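Local coordinates for protein putative NTP pyrophosphohydrolase (Exiguobacterium sibiricum 255-15, PDB 3NL9) that probably hydrolyses nucleoside triphosphates to monophosphates and pyrophosphate, as an all-helical member of the MazG-type NTP pyrophosphohydrolase clan, at residues Lys12-His15 / His19-Gly22; Pro26-Leu31 / Val92-Ala97; Phe120-Gln125 / Glu156-Ala161; Met128-Pro133 / Asp150-Pro155. All coordinates share one frame; numbering follows the deposited sequence.

The four contacts follow the chain of an all-helical subunit that pairs with a second copy. Contact 1 closes the turn after helix 7-17. Contact 2 ties the later part of the same loop to helix 87-112; the centres of contacts 1 and 2 are about 17 Å apart. Contact 3 packs helix 117-128 against helix 156-170, and contact 4 lies nested within the loop that contact 3 closes, with centres about 13 Å apart. Contacts 2 and 3 lie on opposite sides of the chain's centre, about 29 Å between centres. Contacts 1 and 4 touch where Phe-14 CA meets Met-128 SE at 3.9 Å. Contacts 1, 2 and 3 all touch the second subunit. The ethanediols at contacts 1 and 2 are probably from the crystallisation liquor.

Contact 1: Lys12-His15 / His19-Gly22; sequences KQFH and HHPG. With EDO (1,2-ethanediol), chain B.
The His-15 ring is held at both nitrogens. ND1 donates to Pro-21 O at 2.7 Å, and the bond is nearly straight at 169°. The oxygen lies close to the plane of the imidazole, while the donor is tilted from the carbonyl plane of Pro-21. On the far side of the ring, NE2 shares a hydrogen bond with ethanediol O2 at 2.8 Å. With ND1 as a donor to a backbone carbonyl, the rotation of this buried ring is fixed. Over one face lies His-20 CB, 3.7 Å from the ring centroid, in a CH-pi contact. The His-20 ring turns its edge to the face of His-15, with the planes at 57°. Its CG stands anti to the carbonyl carbon (chi1 -57°), which carries the imidazole toward Phe-14.

The backbone here forms a Schellman motif that ends helix 7-17. His-20 N bonds to His-15 O at 2.8 Å, the closing bond of that motif. His-19, with positive phi, is the C-prime residue.

Phe-14 CE2 lies 3.7 Å from His-20 NE2. The two rings are tilted only modestly and offset, with little overlap. Phe-14 also stacks on Phe-18. The ethanediol C1 sits over the centre of one His-20 face, and the ligand also bonds to Arg-37. Glu-111 of the second subunit packs on His-15 and Pro-21.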
loop_
_atom_site.group_PDB
_atom_site.type_symbol
_atom_site.label_atom_id
_atom_site.label_comp_id
_atom_site.label_asym_id
_atom_site.label_seq_id
_atom_site.Cartn_x
_atom_site.Cartn_y
_atom_site.Cartn_z
ATOM N N LYS A 12 3.755 -6.510 -13.022
ATOM C CA LYS A 12 3.052 -6.924 -14.226
ATOM C C LYS A 12 3.678 -8.202 -14.781
ATOM O O LYS A 12 2.989 -9.163 -15.173
ATOM C CB LYS A 12 3.096 -5.789 -15.248
ATOM C CG LYS A 12 2.301 -6.080 -16.503
ATOM C CD LYS A 12 2.177 -4.845 -17.365
ATOM C CE LYS A 12 1.603 -5.228 -18.721
ATOM N NZ LYS A 12 1.195 -4.035 -19.492
ATOM N N GLN A 13 4.994 -8.212 -14.804
ATOM C CA GLN A 13 5.762 -9.394 -15.201
ATOM C C GLN A 13 5.446 -10.640 -14.312
ATOM O O GLN A 13 5.220 -11.732 -14.810
ATOM C CB GLN A 13 7.236 -9.042 -15.033
ATOM C CG GLN A 13 8.154 -10.220 -15.162
ATOM C CD GLN A 13 8.398 -10.504 -16.557
ATOM O OE1 GLN A 13 9.200 -9.798 -17.192
ATOM N NE2 GLN A 13 7.675 -11.503 -17.109
ATOM N N PHE A 14 5.472 -10.453 -12.997
ATOM C CA PHE A 14 5.118 -11.523 -12.056
ATOM C C PHE A 14 3.715 -12.058 -12.388
ATOM O O PHE A 14 3.517 -13.270 -12.517
ATOM C CB PHE A 14 5.210 -11.023 -10.605
ATOM C CG PHE A 14 4.827 -12.088 -9.561
ATOM C CD1 PHE A 14 5.644 -13.186 -9.341
ATOM C CD2 PHE A 14 3.630 -12.010 -8.883
ATOM C CE1 PHE A 14 5.291 -14.169 -8.406
ATOM C CE2 PHE A 14 3.265 -12.991 -7.973
ATOM C CZ PHE A 14 4.094 -14.058 -7.731
ATOM N N HIS A 15 2.752 -11.151 -12.589
ATOM C CA HIS A 15 1.395 -11.585 -12.953
ATOM C C HIS A 15 1.295 -12.437 -14.214
ATOM O O HIS A 15 0.601 -13.477 -14.189
ATOM C CB HIS A 15 0.405 -10.402 -13.026
ATOM C CG HIS A 15 -0.085 -9.929 -11.682
ATOM N ND1 HIS A 15 -1.416 -9.672 -11.430
ATOM C CD2 HIS A 15 0.579 -9.637 -10.534
ATOM C CE1 HIS A 15 -1.555 -9.257 -10.183
ATOM N NE2 HIS A 15 -0.361 -9.226 -9.615
ATOM N N HIS A 19 0.475 -16.461 -13.942
ATOM C CA HIS A 19 -0.930 -16.526 -14.341
ATOM C C HIS A 19 -1.861 -15.836 -13.337
ATOM O O HIS A 19 -2.901 -16.383 -12.998
ATOM C CB HIS A 19 -1.412 -17.979 -14.548
ATOM C CG HIS A 19 -0.568 -18.796 -15.484
ATOM N ND1 HIS A 19 -0.758 -20.152 -15.652
ATOM C CD2 HIS A 19 0.463 -18.457 -16.299
ATOM C CE1 HIS A 19 0.116 -20.612 -16.532
ATOM N NE2 HIS A 19 0.877 -19.606 -16.931
ATOM N N HIS A 20 -1.489 -14.663 -12.833
ATOM C CA HIS A 20 -2.450 -13.821 -12.115
ATOM C C HIS A 20 -3.106 -12.877 -13.117
ATOM O O HIS A 20 -2.582 -12.681 -14.225
ATOM C CB HIS A 20 -1.784 -13.046 -10.963
ATOM C CG HIS A 20 -1.102 -13.929 -9.970
ATOM N ND1 HIS A 20 -1.784 -14.638 -9.010
ATOM C CD2 HIS A 20 0.210 -14.218 -9.786
ATOM C CE1 HIS A 20 -0.928 -15.334 -8.282
ATOM N NE2 HIS A 20 0.290 -15.088 -8.724
ATOM N N PRO A 21 -4.281 -12.331 -12.751
ATOM C CA PRO A 21 -4.995 -11.433 -13.645
ATOM C C PRO A 21 -4.205 -10.198 -13.992
ATOM O O PRO A 21 -3.454 -9.664 -13.151
ATOM C CB PRO A 21 -6.269 -11.056 -12.845
ATOM C CG PRO A 21 -6.471 -12.195 -11.887
ATOM C CD PRO A 21 -5.083 -12.665 -11.542
ATOM N N GLY A 22 -4.382 -9.747 -15.225
ATOM C CA GLY A 22 -3.840 -8.485 -15.670
ATOM C C GLY A 22 -4.689 -7.935 -16.806
ATOM O O GLY A 22 -5.041 -8.664 -17.712
HETATM C C1 EDO B . -0.287 -11.370 -6.580
HETATM O O1 EDO B . -1.649 -11.178 -6.138
HETATM C C2 EDO B . 0.523 -10.097 -6.296
HETATM O O2 EDO B . -0.083 -8.920 -6.871
#

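Contact 2: Pro26-Leu31 / Val92-Ala97; sequences PTAIPL and VGQGDA. With EDO (1,2-ethanediol), chain C.
Gln-94 lays its carboxamide alongside the backbone of Ile-29 and uses both ends of the amide. OE1 accepts from Ile-29 N at 2.9 Å, with an N-H...O angle of 165°. NE2 donates back to Ile-29 O at 3.0 Å, less straight at 152°. Each bond lies in the plane of the carbonyl that accepts it, on a lone pair. Ile-29 O is also close to the plane of the Gln-94 amide. Two bonds to one residue hold the amide flat and fix which end is oxygen and which is nitrogen.

The torsions explain the reach. Gln-94 CG is anti to the carbonyl carbon (chi1 -77°), and the chain runs extended beyond it, so the amide stands well off helix 87-112. Around the acceptor oxygen the loop packs closely. Ala-28 CA is 3.5 Å from Gln-94 OE1, and Ile-29 CB is 3.8 Å from the same oxygen. The Ile-29 side chain crosses the glutamine obliquely.

NE2 also makes a hydrogen bond to Ser-53 OG of the second subunit, the strongest polar partner of this side chain, so this buried amide joins the loop, the helix and the neighbouring chain. Phe-49 of the second subunit packs on the glutamine as well. One residue earlier in the loop, Ala-28 N donates to ethanediol O1 at 2.9 Å, and Glu-87 also binds that ethanediol.

The pairing is a glutamine side chain copying the backbone bonding of a beta-strand neighbour. Here it fastens an extended loop, just before the start of helix 31-52, to a long helix at the subunit interface.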
loop_
_atom_site.group_PDB
_atom_site.type_symbol
_atom_site.label_atom_id
_atom_site.label_comp_id
_atom_site.label_asym_id
_atom_site.label_seq_id
_atom_site.Cartn_x
_atom_site.Cartn_y
_atom_site.Cartn_z
ATOM N N PRO A 26 -7.259 -0.249 -19.304
ATOM C CA PRO A 26 -7.826 0.124 -18.009
ATOM C C PRO A 26 -9.232 -0.465 -17.819
ATOM O O PRO A 26 -10.101 -0.281 -18.667
ATOM C CB PRO A 26 -7.833 1.654 -18.069
ATOM C CG PRO A 26 -6.685 1.970 -18.988
ATOM C CD PRO A 26 -6.760 0.929 -20.037
ATOM N N THR A 27 -9.414 -1.208 -16.729
ATOM C CA THR A 27 -10.650 -1.953 -16.449
ATOM C C THR A 27 -10.929 -1.927 -14.945
ATOM O O THR A 27 -10.066 -2.283 -14.170
ATOM C CB THR A 27 -10.525 -3.426 -16.871
ATOM O OG1 THR A 27 -10.305 -3.536 -18.288
ATOM C CG2 THR A 27 -11.794 -4.189 -16.505
ATOM N N ALA A 28 -12.134 -1.533 -14.540
ATOM C CA ALA A 28 -12.506 -1.568 -13.121
ATOM C C ALA A 28 -12.335 -2.985 -12.567
ATOM O O ALA A 28 -12.756 -3.932 -13.195
ATOM C CB ALA A 28 -13.974 -1.108 -12.909
ATOM N N ILE A 29 -11.769 -3.105 -11.376
ATOM C CA ILE A 29 -11.587 -4.415 -10.727
ATOM C C ILE A 29 -12.956 -4.867 -10.153
ATOM O O ILE A 29 -13.583 -4.128 -9.378
ATOM C CB ILE A 29 -10.511 -4.342 -9.608
ATOM C CG1 ILE A 29 -9.147 -3.961 -10.175
ATOM C CG2 ILE A 29 -10.383 -5.695 -8.880
ATOM C CD1 ILE A 29 -8.144 -3.568 -9.105
ATOM N N PRO A 30 -13.451 -6.065 -10.550
ATOM C CA PRO A 30 -14.700 -6.565 -9.920
ATOM C C PRO A 30 -14.651 -6.632 -8.396
ATOM O O PRO A 30 -13.606 -6.949 -7.839
ATOM C CB PRO A 30 -14.840 -7.980 -10.494
ATOM C CG PRO A 30 -14.034 -7.949 -11.773
ATOM C CD PRO A 30 -12.874 -7.067 -11.460
ATOM N N LEU A 31 -15.792 -6.369 -7.740
ATOM C CA LEU A 31 -15.834 -6.225 -6.270
ATOM C C LEU A 31 -15.285 -7.461 -5.543
ATOM O O LEU A 31 -14.521 -7.324 -4.614
ATOM C CB LEU A 31 -17.250 -5.869 -5.774
ATOM C CG LEU A 31 -17.500 -5.775 -4.258
ATOM C CD1 LEU A 31 -16.571 -4.705 -3.668
ATOM C CD2 LEU A 31 -18.939 -5.500 -3.906
ATOM N N VAL A 92 -12.097 4.909 -11.868
ATOM C CA VAL A 92 -11.507 6.167 -11.453
ATOM C C VAL A 92 -11.346 6.192 -9.939
ATOM O O VAL A 92 -10.278 6.541 -9.436
ATOM C CB VAL A 92 -12.347 7.343 -11.954
ATOM C CG1 VAL A 92 -11.899 8.646 -11.345
ATOM C CG2 VAL A 92 -12.311 7.373 -13.463
ATOM N N GLY A 93 -12.372 5.776 -9.213
ATOM C CA GLY A 93 -12.308 5.770 -7.747
ATOM C C GLY A 93 -11.314 4.778 -7.171
ATOM O O GLY A 93 -10.710 5.022 -6.144
ATOM N N GLN A 94 -11.179 3.629 -7.819
ATOM C CA GLN A 94 -10.163 2.650 -7.456
ATOM C C GLN A 94 -8.752 3.210 -7.658
ATOM O O GLN A 94 -7.896 3.124 -6.760
ATOM C CB GLN A 94 -10.341 1.391 -8.300
ATOM C CG GLN A 94 -11.471 0.538 -7.849
ATOM C CD GLN A 94 -11.854 -0.563 -8.827
ATOM O OE1 GLN A 94 -11.325 -0.634 -9.915
ATOM N NE2 GLN A 94 -12.778 -1.434 -8.426
ATOM N N GLY A 95 -8.517 3.773 -8.839
ATOM C CA GLY A 95 -7.227 4.377 -9.161
ATOM C C GLY A 95 -6.891 5.459 -8.168
ATOM O O GLY A 95 -5.759 5.539 -7.689
ATOM N N ASP A 96 -7.868 6.300 -7.853
ATOM C CA ASP A 96 -7.653 7.338 -6.838
ATOM C C ASP A 96 -7.240 6.711 -5.517
ATOM O O ASP A 96 -6.272 7.144 -4.895
ATOM C CB ASP A 96 -8.957 8.120 -6.649
ATOM C CG ASP A 96 -8.801 9.402 -5.820
ATOM O OD1 ASP A 96 -7.965 9.495 -4.903
ATOM O OD2 ASP A 96 -9.583 10.333 -6.087
ATOM N N ALA A 97 -7.979 5.693 -5.075
ATOM C CA ALA A 97 -7.716 5.068 -3.765
ATOM C C ALA A 97 -6.341 4.352 -3.745
ATOM O O ALA A 97 -5.601 4.428 -2.781
ATOM C CB ALA A 97 -8.821 4.107 -3.433
HETATM C C1 EDO C . -13.909 0.929 -17.046
HETATM O O1 EDO C . -13.672 -0.445 -16.717
HETATM C C2 EDO C . -13.520 1.211 -18.499
HETATM O O2 EDO C . -13.975 0.152 -19.350
#

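Contact 3: Phe120-Gln125 / Glu156-Ala161; sequences FEIVQQ and EPQLEA
Ile-122 and Leu-159 make the main apolar contact between helix 117-128 and helix 156-170. Ile-122 CG2 meets Leu-159 CD2 at 3.8 Å. The same leucine methyl also lies 3.8 Å from Ile-122 CB, so it sits against the branch point of the isoleucine. The two side chains lie side by side, pointing opposite ways. Leu-159 holds CG anti to the carbonyl carbon (chi1 -70°); CD2 reaches Ile-122, and both methyls lie near Val-123 CG2. Val-123 CG2 is 4.1 Å from Leu-159 CD1, a looser touch.

Other contacts are between carbon chains and the polar residue Gln-158. Ile-122 CG2 rests 3.8 Å from Gln-158 CB. Ile-122 CD1 lies 3.7 Å from Gln-158 O, so the end of the longer arm rests against the Gln-158 carbonyl. The Gln-158 amide does not carry the contact; its NE2 bonds to Pro-154 O, just before the helix. Cutting Ile-122 back to an alanine would remove CG2 and CD1, and is likely to leave Gln-158 CB without its apolar neighbour, Leu-159 CD2 with only part of its cover, and a gap between the helices.

The helix segments run nearly antiparallel, at 164°, with axes 9.5 Å apart. Ile-122 also touches Pro-155. From the second subunit, Thr-99 packs on Val-123 and Asp-96 on Leu-159.

Within the pair of segments the contact is made by van der Waals packing alone. The fit therefore rests on the shapes of the branched side chains, and burial of apolar surface is likely to supply most of its stability.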
loop_
_atom_site.group_PDB
_atom_site.type_symbol
_atom_site.label_atom_id
_atom_site.label_comp_id
_atom_site.label_asym_id
_atom_site.label_seq_id
_atom_site.Cartn_x
_atom_site.Cartn_y
_atom_site.Cartn_z
ATOM N N PHE A 120 12.275 -4.073 -2.433
ATOM C CA PHE A 120 11.345 -4.539 -3.469
ATOM C C PHE A 120 12.093 -5.459 -4.482
ATOM O O PHE A 120 11.571 -6.481 -4.891
ATOM C CB PHE A 120 10.699 -3.337 -4.208
ATOM C CG PHE A 120 9.828 -3.740 -5.385
ATOM C CD1 PHE A 120 10.384 -3.995 -6.606
ATOM C CD2 PHE A 120 8.451 -3.854 -5.238
ATOM C CE1 PHE A 120 9.609 -4.356 -7.678
ATOM C CE2 PHE A 120 7.639 -4.208 -6.335
ATOM C CZ PHE A 120 8.217 -4.462 -7.541
ATOM N N GLU A 121 13.299 -5.071 -4.879
ATOM C CA GLU A 121 14.119 -5.882 -5.818
ATOM C C GLU A 121 14.351 -7.315 -5.304
ATOM O O GLU A 121 14.282 -8.268 -6.060
ATOM C CB GLU A 121 15.458 -5.178 -6.072
ATOM C CG GLU A 121 16.342 -5.854 -7.104
ATOM C CD GLU A 121 17.618 -5.034 -7.409
ATOM O OE1 GLU A 121 17.642 -3.806 -7.137
ATOM O OE2 GLU A 121 18.585 -5.625 -7.932
ATOM N N ILE A 122 14.606 -7.452 -4.007
ATOM C CA ILE A 122 14.813 -8.768 -3.383
ATOM C C ILE A 122 13.516 -9.610 -3.459
ATOM O O ILE A 122 13.534 -10.802 -3.836
ATOM C CB ILE A 122 15.349 -8.608 -1.918
ATOM C CG1 ILE A 122 16.786 -8.099 -1.964
ATOM C CG2 ILE A 122 15.240 -9.933 -1.162
ATOM C CD1 ILE A 122 17.247 -7.434 -0.702
ATOM N N VAL A 123 12.383 -8.979 -3.163
ATOM C CA VAL A 123 11.065 -9.666 -3.192
ATOM C C VAL A 123 10.759 -10.074 -4.620
ATOM O O VAL A 123 10.377 -11.215 -4.896
ATOM C CB VAL A 123 9.939 -8.757 -2.592
ATOM C CG1 VAL A 123 8.553 -9.329 -2.836
ATOM C CG2 VAL A 123 10.118 -8.612 -1.094
ATOM N N GLN A 124 10.939 -9.143 -5.546
ATOM C CA GLN A 124 10.730 -9.444 -6.969
ATOM C C GLN A 124 11.532 -10.629 -7.479
ATOM O O GLN A 124 11.004 -11.497 -8.211
ATOM C CB GLN A 124 11.085 -8.198 -7.825
ATOM C CG GLN A 124 10.982 -8.428 -9.351
ATOM C CD GLN A 124 9.564 -8.721 -9.790
ATOM O OE1 GLN A 124 8.609 -8.510 -9.040
ATOM N NE2 GLN A 124 9.410 -9.111 -11.034
ATOM N N GLN A 125 12.817 -10.651 -7.141
ATOM C CA GLN A 125 13.706 -11.686 -7.672
ATOM C C GLN A 125 13.355 -13.074 -7.103
ATOM O O GLN A 125 13.322 -14.083 -7.828
ATOM C CB GLN A 125 15.165 -11.311 -7.421
ATOM C CG GLN A 125 15.591 -10.112 -8.233
ATOM C CD GLN A 125 17.090 -9.830 -8.226
ATOM O OE1 GLN A 125 17.903 -10.660 -7.808
ATOM N NE2 GLN A 125 17.457 -8.658 -8.733
ATOM N N GLU A 156 13.477 -13.457 3.056
ATOM C CA GLU A 156 13.531 -12.806 4.396
ATOM C C GLU A 156 14.950 -12.502 4.901
ATOM O O GLU A 156 15.231 -11.371 5.326
ATOM C CB GLU A 156 12.725 -13.584 5.464
ATOM C CG GLU A 156 11.206 -13.513 5.281
ATOM C CD GLU A 156 10.669 -14.448 4.194
ATOM O OE1 GLU A 156 11.444 -15.267 3.636
ATOM O OE2 GLU A 156 9.452 -14.382 3.919
ATOM N N PRO A 157 15.866 -13.481 4.829
ATOM C CA PRO A 157 17.204 -13.168 5.320
ATOM C C PRO A 157 17.936 -12.109 4.497
ATOM O O PRO A 157 18.756 -11.369 5.043
ATOM C CB PRO A 157 17.924 -14.528 5.243
ATOM C CG PRO A 157 16.791 -15.538 5.298
ATOM C CD PRO A 157 15.739 -14.907 4.473
ATOM N N GLN A 158 17.667 -12.045 3.193
ATOM C CA GLN A 158 18.324 -11.052 2.318
ATOM C C GLN A 158 17.739 -9.649 2.603
ATOM O O GLN A 158 18.461 -8.616 2.617
ATOM C CB GLN A 158 18.090 -11.427 0.844
ATOM C CG GLN A 158 18.402 -12.909 0.472
ATOM C CD GLN A 158 18.086 -13.246 -0.984
ATOM O OE1 GLN A 158 18.756 -12.747 -1.885
ATOM N NE2 GLN A 158 17.074 -14.104 -1.221
ATOM N N LEU A 159 16.428 -9.628 2.832
ATOM C CA LEU A 159 15.722 -8.393 3.167
ATOM C C LEU A 159 16.336 -7.881 4.443
ATOM O O LEU A 159 16.657 -6.711 4.535
ATOM C CB LEU A 159 14.197 -8.600 3.348
ATOM C CG LEU A 159 13.353 -8.913 2.113
ATOM C CD1 LEU A 159 11.885 -9.400 2.468
ATOM C CD2 LEU A 159 13.352 -7.644 1.180
ATOM N N GLU A 160 16.570 -8.770 5.416
ATOM C CA GLU A 160 17.212 -8.350 6.666
ATOM C C GLU A 160 18.642 -7.832 6.450
ATOM O O GLU A 160 19.055 -6.809 7.051
ATOM C CB GLU A 160 17.228 -9.495 7.698
ATOM C CG GLU A 160 17.945 -9.148 9.037
ATOM C CD GLU A 160 17.906 -10.292 10.062
ATOM O OE1 GLU A 160 16.924 -11.076 10.085
ATOM O OE2 GLU A 160 18.855 -10.400 10.848
ATOM N N ALA A 161 19.418 -8.548 5.636
ATOM C CA ALA A 161 20.777 -8.108 5.323
ATOM C C ALA A 161 20.776 -6.741 4.630
ATOM O O ALA A 161 21.688 -5.934 4.823
ATOM C CB ALA A 161 21.502 -9.171 4.429
#

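Contact 4: Met128-Pro133 / Asp150-Pro155; sequences MAKLGP and DGWLPP
Trp-152 meets both Ala-129 and Lys-130 from across the loop. Along 150-155, Asp-150 and Gly-151 lead into this tryptophan.

The indole points its pyrrole side at the other segment. Its CG stands anti to the backbone N (chi1 -178°), which swings the ring out toward the turn 128-131. Trp-152 CD1 lies 3.5 Å from Ala-129 O, which sits at the ring edge near its plane. Ala-129 CB is a looser apolar neighbour, 4.2 Å from the same CD1. The lysine approaches obliquely with its aliphatic chain. Lys-130 CG is 3.6 Å from Trp-152 NE1, and Lys-130 CE is 3.9 Å from Trp-152 CZ2. The lysine is extended beyond CG, so its methylenes follow the indole from the five-membered to the six-membered ring. The indole N-H makes a hydrogen bond to Ala-126 O, near the end of helix 117-128. A serine in place of Trp-152 would probably leave Ala-126 O without its indole donor and strip the Lys-130 methylenes of their cover.

Further on, Pro-154 CA, from the same segment, lies over one face of the indole toward the rim, 3.6 Å above its plane, and the chain reaches Pro-155.

Residues 128-131 form a type I beta turn at the end of helix 117-128. Pro-155 touches Ile-122 and Ala-126 of that helix, just before helix 156-170 starts. Helix 7-17 flanks the turn through Gln-13 and Thr-17, which pack on Met-128, a selenomethionine.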
loop_
_atom_site.group_PDB
_atom_site.type_symbol
_atom_site.label_atom_id
_atom_site.label_comp_id
_atom_site.label_asym_id
_atom_site.label_seq_id
_atom_site.Cartn_x
_atom_site.Cartn_y
_atom_site.Cartn_z
HETATM N N MSE A 128 10.212 -14.308 -8.710
HETATM C CA MSE A 128 10.484 -14.801 -10.086
HETATM C C MSE A 128 11.228 -16.132 -10.056
HETATM O O MSE A 128 11.108 -16.937 -10.973
HETATM C CB MSE A 128 11.247 -13.757 -10.921
HETATM C CG MSE A 128 10.455 -12.463 -11.270
HETATM SE SE MSE A 128 8.766 -12.807 -12.219
HETATM C CE MSE A 128 9.277 -13.792 -13.819
ATOM N N ALA A 129 11.978 -16.375 -8.986
ATOM C CA ALA A 129 12.760 -17.604 -8.851
ATOM C C ALA A 129 11.867 -18.801 -8.424
ATOM O O ALA A 129 12.363 -19.904 -8.189
ATOM C CB ALA A 129 13.901 -17.393 -7.848
ATOM N N LYS A 130 10.549 -18.602 -8.336
ATOM C CA LYS A 130 9.651 -19.699 -7.980
ATOM C C LYS A 130 9.378 -20.620 -9.139
ATOM O O LYS A 130 8.673 -21.609 -8.999
ATOM C CB LYS A 130 8.333 -19.182 -7.418
ATOM C CG LYS A 130 8.455 -18.541 -6.055
ATOM C CD LYS A 130 7.084 -18.407 -5.433
ATOM C CE LYS A 130 7.143 -17.691 -4.100
ATOM N NZ LYS A 130 5.802 -17.659 -3.445
ATOM N N LEU A 131 9.939 -20.333 -10.302
ATOM C CA LEU A 131 9.771 -21.270 -11.404
ATOM C C LEU A 131 10.523 -22.533 -11.074
ATOM O O LEU A 131 11.602 -22.501 -10.478
ATOM C CB LEU A 131 10.257 -20.662 -12.715
ATOM C CG LEU A 131 9.471 -19.461 -13.206
ATOM C CD1 LEU A 131 10.203 -18.776 -14.408
ATOM C CD2 LEU A 131 8.044 -19.900 -13.554
ATOM N N GLY A 132 9.935 -23.670 -11.448
ATOM C CA GLY A 132 10.597 -24.951 -11.328
ATOM C C GLY A 132 11.711 -25.126 -12.352
ATOM O O GLY A 132 11.986 -24.213 -13.165
ATOM N N PRO A 133 12.344 -26.308 -12.344
ATOM C CA PRO A 133 13.544 -26.583 -13.153
ATOM C C PRO A 133 13.219 -26.868 -14.620
ATOM O O PRO A 133 14.109 -27.101 -15.430
ATOM C CB PRO A 133 14.143 -27.814 -12.467
ATOM C CG PRO A 133 12.954 -28.542 -11.935
ATOM C CD PRO A 133 11.939 -27.486 -11.548
ATOM N N ASP A 150 11.945 -26.813 -4.972
ATOM C CA ASP A 150 13.088 -27.352 -4.241
ATOM C C ASP A 150 14.316 -26.498 -4.540
ATOM O O ASP A 150 14.656 -26.256 -5.708
ATOM C CB ASP A 150 13.364 -28.801 -4.648
ATOM C CG ASP A 150 12.231 -29.742 -4.273
ATOM O OD1 ASP A 150 11.534 -29.485 -3.253
ATOM O OD2 ASP A 150 12.047 -30.744 -5.002
ATOM N N GLY A 151 14.935 -25.993 -3.479
ATOM C CA GLY A 151 16.158 -25.194 -3.583
ATOM C C GLY A 151 15.947 -23.692 -3.624
ATOM O O GLY A 151 16.910 -22.941 -3.752
ATOM N N TRP A 152 14.691 -23.267 -3.523
ATOM C CA TRP A 152 14.307 -21.862 -3.574
ATOM C C TRP A 152 14.913 -21.128 -2.398
ATOM O O TRP A 152 14.838 -21.632 -1.271
ATOM C CB TRP A 152 12.795 -21.748 -3.514
ATOM C CG TRP A 152 12.251 -20.340 -3.596
ATOM C CD1 TRP A 152 12.244 -19.535 -4.687
ATOM C CD2 TRP A 152 11.621 -19.609 -2.546
ATOM N NE1 TRP A 152 11.653 -18.329 -4.381
ATOM C CE2 TRP A 152 11.253 -18.354 -3.071
ATOM C CE3 TRP A 152 11.322 -19.893 -1.208
ATOM C CZ2 TRP A 152 10.596 -17.382 -2.304
ATOM C CZ3 TRP A 152 10.666 -18.929 -0.441
ATOM C CH2 TRP A 152 10.315 -17.684 -0.992
ATOM N N LEU A 153 15.572 -19.991 -2.659
ATOM C CA LEU A 153 16.126 -19.176 -1.594
ATOM C C LEU A 153 15.108 -18.115 -1.166
ATOM O O LEU A 153 14.739 -17.222 -1.978
ATOM C CB LEU A 153 17.423 -18.497 -2.038
ATOM C CG LEU A 153 18.527 -19.405 -2.612
ATOM C CD1 LEU A 153 19.694 -18.572 -3.199
ATOM C CD2 LEU A 153 19.007 -20.409 -1.543
ATOM N N PRO A 154 14.688 -18.166 0.118
ATOM C CA PRO A 154 13.661 -17.250 0.598
ATOM C C PRO A 154 14.195 -15.816 0.769
ATOM O O PRO A 154 15.394 -15.608 1.049
ATOM C CB PRO A 154 13.222 -17.867 1.948
ATOM C CG PRO A 154 14.389 -18.643 2.414
ATOM C CD PRO A 154 15.141 -19.093 1.186
ATOM N N PRO A 155 13.318 -14.827 0.569
ATOM C CA PRO A 155 13.756 -13.431 0.615
ATOM C C PRO A 155 14.060 -12.890 2.006
ATOM O O PRO A 155 14.831 -11.954 2.112
ATOM C CB PRO A 155 12.569 -12.667 0.017
ATOM C CG PRO A 155 11.381 -13.558 0.234
ATOM C CD PRO A 155 11.900 -14.954 0.168
#